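Local coordinates for protein clp gene regulator (ClgR) (Corynebacterium glutamicum, PDB 3F52) that probably binds DNA through a helix-turn-helix domain and activates transcription of clp protease genes, at residues Gly56-Ser59 / Glu60-Arg63; Ser70-Leu73 / Ala74-His78. One frame throughout, in Å; residues are numbered along the deposited sequence.

Contact 1. Residues Gly56-Ser59 / Glu60-Arg63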
loop_
_atom_site.group_PDB
_atom_site.type_symbol
_atom_site.label_atom_id
_atom_site.label_comp_id
_atom_site.label_asym_id
_atom_site.label_seq_id
_atom_site.Cartn_x
_atom_site.Cartn_y
_atom_site.Cartn_z
ATOM N N GLY B 56 15.674 -13.096 -4.521
ATOM C CA GLY B 56 14.448 -13.888 -4.412
ATOM C C GLY B 56 13.359 -13.117 -3.697
ATOM O O GLY B 56 12.189 -13.130 -4.141
ATOM N N TYR B 57 13.728 -12.455 -2.591
ATOM C CA TYR B 57 12.797 -11.628 -1.839
ATOM C C TYR B 57 12.244 -10.490 -2.731
ATOM O O TYR B 57 11.029 -10.268 -2.820
ATOM C CB TYR B 57 13.414 -11.052 -0.541
ATOM C CG TYR B 57 12.442 -10.088 0.143
ATOM C CD1 TYR B 57 11.593 -10.521 1.167
ATOM C CD2 TYR B 57 12.343 -8.759 -0.265
ATOM C CE1 TYR B 57 10.677 -9.646 1.771
ATOM C CE2 TYR B 57 11.427 -7.881 0.318
ATOM C CZ TYR B 57 10.601 -8.334 1.342
ATOM O OH TYR B 57 9.691 -7.463 1.918
ATOM N N LEU B 58 13.155 -9.780 -3.394
ATOM C CA LEU B 58 12.766 -8.688 -4.267
ATOM C C LEU B 58 11.881 -9.181 -5.401
ATOM O O LEU B 58 10.899 -8.518 -5.754
ATOM C CB LEU B 58 13.999 -7.966 -4.838
ATOM C CG LEU B 58 13.650 -6.753 -5.720
ATOM C CD1 LEU B 58 12.732 -5.718 -5.021
ATOM C CD2 LEU B 58 14.911 -6.077 -6.271
ATOM N N SER B 59 12.242 -10.325 -5.977
ATOM C CA SER B 59 11.483 -10.896 -7.082
ATOM C C SER B 59 10.047 -11.195 -6.623
ATOM O O SER B 59 9.075 -10.834 -7.308
ATOM C CB SER B 59 12.159 -12.154 -7.591
ATOM O OG SER B 59 11.372 -12.766 -8.600
ATOM N N GLU B 60 9.920 -11.848 -5.463
ATOM C CA GLU B 60 8.593 -12.129 -4.868
ATOM C C GLU B 60 7.813 -10.849 -4.522
ATOM O O GLU B 60 6.603 -10.780 -4.745
ATOM C CB GLU B 60 8.716 -13.061 -3.656
ATOM C CG GLU B 60 9.010 -14.491 -4.101
ATOM C CD GLU B 60 9.497 -15.360 -2.982
ATOM O OE1 GLU B 60 9.538 -14.861 -1.822
ATOM O OE2 GLU B 60 9.854 -16.533 -3.269
ATOM N N LEU B 61 8.508 -9.822 -4.026
ATOM C CA LEU B 61 7.858 -8.515 -3.810
ATOM C C LEU B 61 7.308 -7.952 -5.136
ATOM O O LEU B 61 6.135 -7.525 -5.217
ATOM C CB LEU B 61 8.844 -7.525 -3.170
ATOM C CG LEU B 61 8.357 -6.078 -2.986
ATOM C CD1 LEU B 61 7.020 -6.039 -2.207
ATOM C CD2 LEU B 61 9.431 -5.218 -2.276
ATOM N N GLU B 62 8.165 -7.952 -6.167
ATOM C CA GLU B 62 7.777 -7.449 -7.494
ATOM C C GLU B 62 6.625 -8.238 -8.112
ATOM O O GLU B 62 5.787 -7.664 -8.818
ATOM C CB GLU B 62 8.959 -7.440 -8.455
ATOM C CG GLU B 62 10.002 -6.389 -8.120
ATOM C CD GLU B 62 11.124 -6.281 -9.169
ATOM O OE1 GLU B 62 11.210 -7.134 -10.076
ATOM O OE2 GLU B 62 11.917 -5.321 -9.083
ATOM N N ARG B 63 6.552 -9.534 -7.790
ATOM C CA ARG B 63 5.488 -10.388 -8.310
ATOM C C ARG B 63 4.202 -10.413 -7.461
ATOM O O ARG B 63 3.286 -11.170 -7.765
ATOM C CB ARG B 63 6.018 -11.815 -8.546
ATOM C CG ARG B 63 6.865 -11.887 -9.822
ATOM C CD ARG B 63 7.277 -13.307 -10.163
ATOM N NE ARG B 63 8.269 -13.824 -9.226
ATOM C CZ ARG B 63 8.006 -14.650 -8.220
ATOM N NH1 ARG B 63 9.014 -15.056 -7.444
ATOM N NH2 ARG B 63 6.764 -15.088 -7.998
#
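Ser59 OG is approached by two nitrogens of one guanidinium: Arg63 NE lies 3.3 Å from Ser59 OG and Arg63 NH1 3.5 Å from the same Ser59 OG, and both hydrogen bonds are weak. The hydroxyl reaches forward along the helix because OG stands anti to the backbone N (chi1 176°). Arg63 folds back to meet it through a bend at chi3 (-71°), which carries the guanidinium over Ser59 O and lays one of its faces against Glu60 CA. Ser59 O itself accepts from Arg63 N at 2.9 Å, but with an N-H...O angle of only 139°, less straight than the three bonds before it, as the last turn of helix 55-62 runs out into the following loop. Among those three, Glu62 N donates to Leu58 O over 2.8 Å.

One turn apart, Leu58 and Glu62 also meet by their side chains, which cross obliquely, Glu62 OE2 coming to 4.0 Å from Leu58 CG. That carboxylate oxygen has its main partner elsewhere, in a salt bridge to Arg37 on helix 25-40, which probably compensates the charge of this buried residue while the aliphatic part of Glu62 stays against the leucine. Leu61 CD2 lies next round the helix, 4.2 Å from Tyr57 CE2 and 4.3 Å from Leu58 CD1.

Leu58 continues onto Leu44 and Leu47 of helix 44-51, and Leu61 onto Leu33. Packing of helix 55-62, the second of the helix-turn-helix pair, against helix 44-51 is characteristic of XRE-type domains, in which it is normally the recognition helix, and probably so here.

Contact 2. Residues Ser70-Leu73 / Ala74-His78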
loop_
_atom_site.group_PDB
_atom_site.type_symbol
_atom_site.label_atom_id
_atom_site.label_comp_id
_atom_site.label_asym_id
_atom_site.label_seq_id
_atom_site.Cartn_x
_atom_site.Cartn_y
_atom_site.Cartn_z
ATOM N N SER B 70 6.124 -1.066 5.907
ATOM C CA SER B 70 6.285 0.309 5.424
ATOM C C SER B 70 7.763 0.724 5.399
ATOM O O SER B 70 8.183 1.421 4.484
ATOM C CB SER B 70 5.488 1.292 6.284
ATOM O OG SER B 70 4.100 0.999 6.167
ATOM N N GLU B 71 8.523 0.277 6.400
ATOM C CA GLU B 71 9.930 0.672 6.562
ATOM C C GLU B 71 10.764 0.045 5.454
ATOM O O GLU B 71 11.605 0.708 4.870
ATOM C CB GLU B 71 10.464 0.268 7.945
ATOM C CG GLU B 71 9.891 1.073 9.107
ATOM C CD GLU B 71 8.583 0.493 9.661
ATOM O OE1 GLU B 71 8.012 -0.441 9.050
ATOM O OE2 GLU B 71 8.129 0.969 10.724
ATOM N N LEU B 72 10.489 -1.216 5.125
ATOM C CA LEU B 72 11.228 -1.846 4.041
ATOM C C LEU B 72 10.845 -1.264 2.677
ATOM O O LEU B 72 11.707 -1.029 1.823
ATOM C CB LEU B 72 11.085 -3.361 4.079
ATOM C CG LEU B 72 11.886 -4.096 2.995
ATOM C CD1 LEU B 72 13.399 -3.716 2.980
ATOM C CD2 LEU B 72 11.744 -5.571 3.185
ATOM N N LEU B 73 9.564 -0.970 2.479
ATOM C CA LEU B 73 9.179 -0.289 1.255
ATOM C C LEU B 73 9.918 1.047 1.111
ATOM O O LEU B 73 10.372 1.407 0.021
ATOM C CB LEU B 73 7.657 -0.076 1.194
ATOM C CG LEU B 73 7.152 0.711 -0.022
ATOM C CD1 LEU B 73 7.482 -0.006 -1.353
ATOM C CD2 LEU B 73 5.644 0.927 0.119
ATOM N N ALA B 74 10.020 1.797 2.197
ATOM C CA ALA B 74 10.709 3.071 2.132
ATOM C C ALA B 74 12.176 2.854 1.717
ATOM O O ALA B 74 12.732 3.636 0.939
ATOM C CB ALA B 74 10.629 3.788 3.478
ATOM N N SER B 75 12.786 1.789 2.222
ATOM C CA SER B 75 14.184 1.461 1.897
ATOM C C SER B 75 14.408 1.132 0.424
ATOM O O SER B 75 15.369 1.616 -0.189
ATOM C CB SER B 75 14.659 0.294 2.751
ATOM O OG SER B 75 14.807 0.730 4.072
ATOM N N VAL B 76 13.532 0.300 -0.127
ATOM C CA VAL B 76 13.585 -0.082 -1.543
ATOM C C VAL B 76 13.376 1.146 -2.443
ATOM O O VAL B 76 14.114 1.335 -3.409
ATOM C CB VAL B 76 12.592 -1.263 -1.876
ATOM C CG1 VAL B 76 12.602 -1.609 -3.347
ATOM C CG2 VAL B 76 12.937 -2.523 -1.046
ATOM N N CYS B 77 12.406 1.996 -2.097
ATOM C CA CYS B 77 12.196 3.241 -2.826
ATOM C C CYS B 77 13.389 4.201 -2.733
ATOM O O CYS B 77 13.788 4.780 -3.737
ATOM C CB CYS B 77 10.904 3.925 -2.373
ATOM S SG CYS B 77 9.436 2.958 -2.795
ATOM N N HIS B 78 13.937 4.398 -1.533
ATOM C CA HIS B 78 15.167 5.210 -1.390
ATOM C C HIS B 78 16.305 4.703 -2.288
ATOM O O HIS B 78 16.982 5.495 -2.950
ATOM C CB HIS B 78 15.621 5.308 0.072
ATOM C CG HIS B 78 16.772 6.249 0.283
ATOM N ND1 HIS B 78 18.080 5.820 0.369
ATOM C CD2 HIS B 78 16.809 7.595 0.419
ATOM C CE1 HIS B 78 18.873 6.861 0.555
ATOM N NE2 HIS B 78 18.126 7.950 0.588
HETATM O O HOH W 1 13.062 2.548 5.954
#
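Leu73 CD1 rests against the thiol of Cys77, one turn further along helix 70-80, with 3.8 Å between Leu73 CD1 and Cys77 SG. The leucine projects its branches forward to the sulfur because its CG lies anti to the backbone N (chi1 177°), while Cys77 turns SG back beside its own backbone N (chi1 -66°). The same sulfur lies 3.3 Å from Leu73 O, the carbonyl that accepts a nearly straight hydrogen bond from Cys77 N (170°). On the neighbouring side of the helix Leu72 and Val76 repeat the spacing, Leu72 CD1 meeting Val76 CG2 at 4.2 Å. Val76 CG2 also lies beyond the carbonyl oxygen of Leu72, 3.5 Å from Leu72 O, which accepts the backbone hydrogen bond of Val76 N.

This apolar side belongs to the core of the five-helix XRE-type domain, where helix 70-80 follows the helix-turn-helix pair. Leu73, Val76 and Cys77 all touch Leu33 of helix 25-40; Cys77 further packs on Val84 and Val87 of helix 84-92, and Val76 on Leu47 of helix 44-51.

Elsewhere round the helix the contact is polar. Glu71 O receives Ser75 N at 3.1 Å and, in addition, a hydrogen bond donated by a water 2.6 Å from Glu71 O. That water is 3.1 Å from Ser75 OG, bridging carbonyl and hydroxyl.

Further out, Ser69 OG bonds to Leu72 N, and the beginning of the helix also meets the second subunit. Glu71 OE2 forms a salt bridge with Arg26 of that subunit, Ser70 OG bonds to the backbone N of the same Arg26, and Ser70 N donates to Glu67 of the second subunit.

Contact 1 closes before contact 2 opens, and the two occupy successive helices, 55-62 and 70-80, within one helix-turn-helix domain. Their centres lie 14 Å apart, yet they touch: Tyr57 OH meets Leu72 CD2 in a packing contact, short at 3.1 Å, so the tyrosine of the first helix reaches the leucine of the next. Both helices also rest on Leu33 of helix 25-40, on Leu47 of helix 44-51 and on Val68 of the loop joining them, and therefore share one core. Their outer roles differ: contact 1 touches no other subunit of the assembly, whereas contact 2 reaches the partner subunit, placing the probable DNA-reading helix next to one that contacts the second subunit.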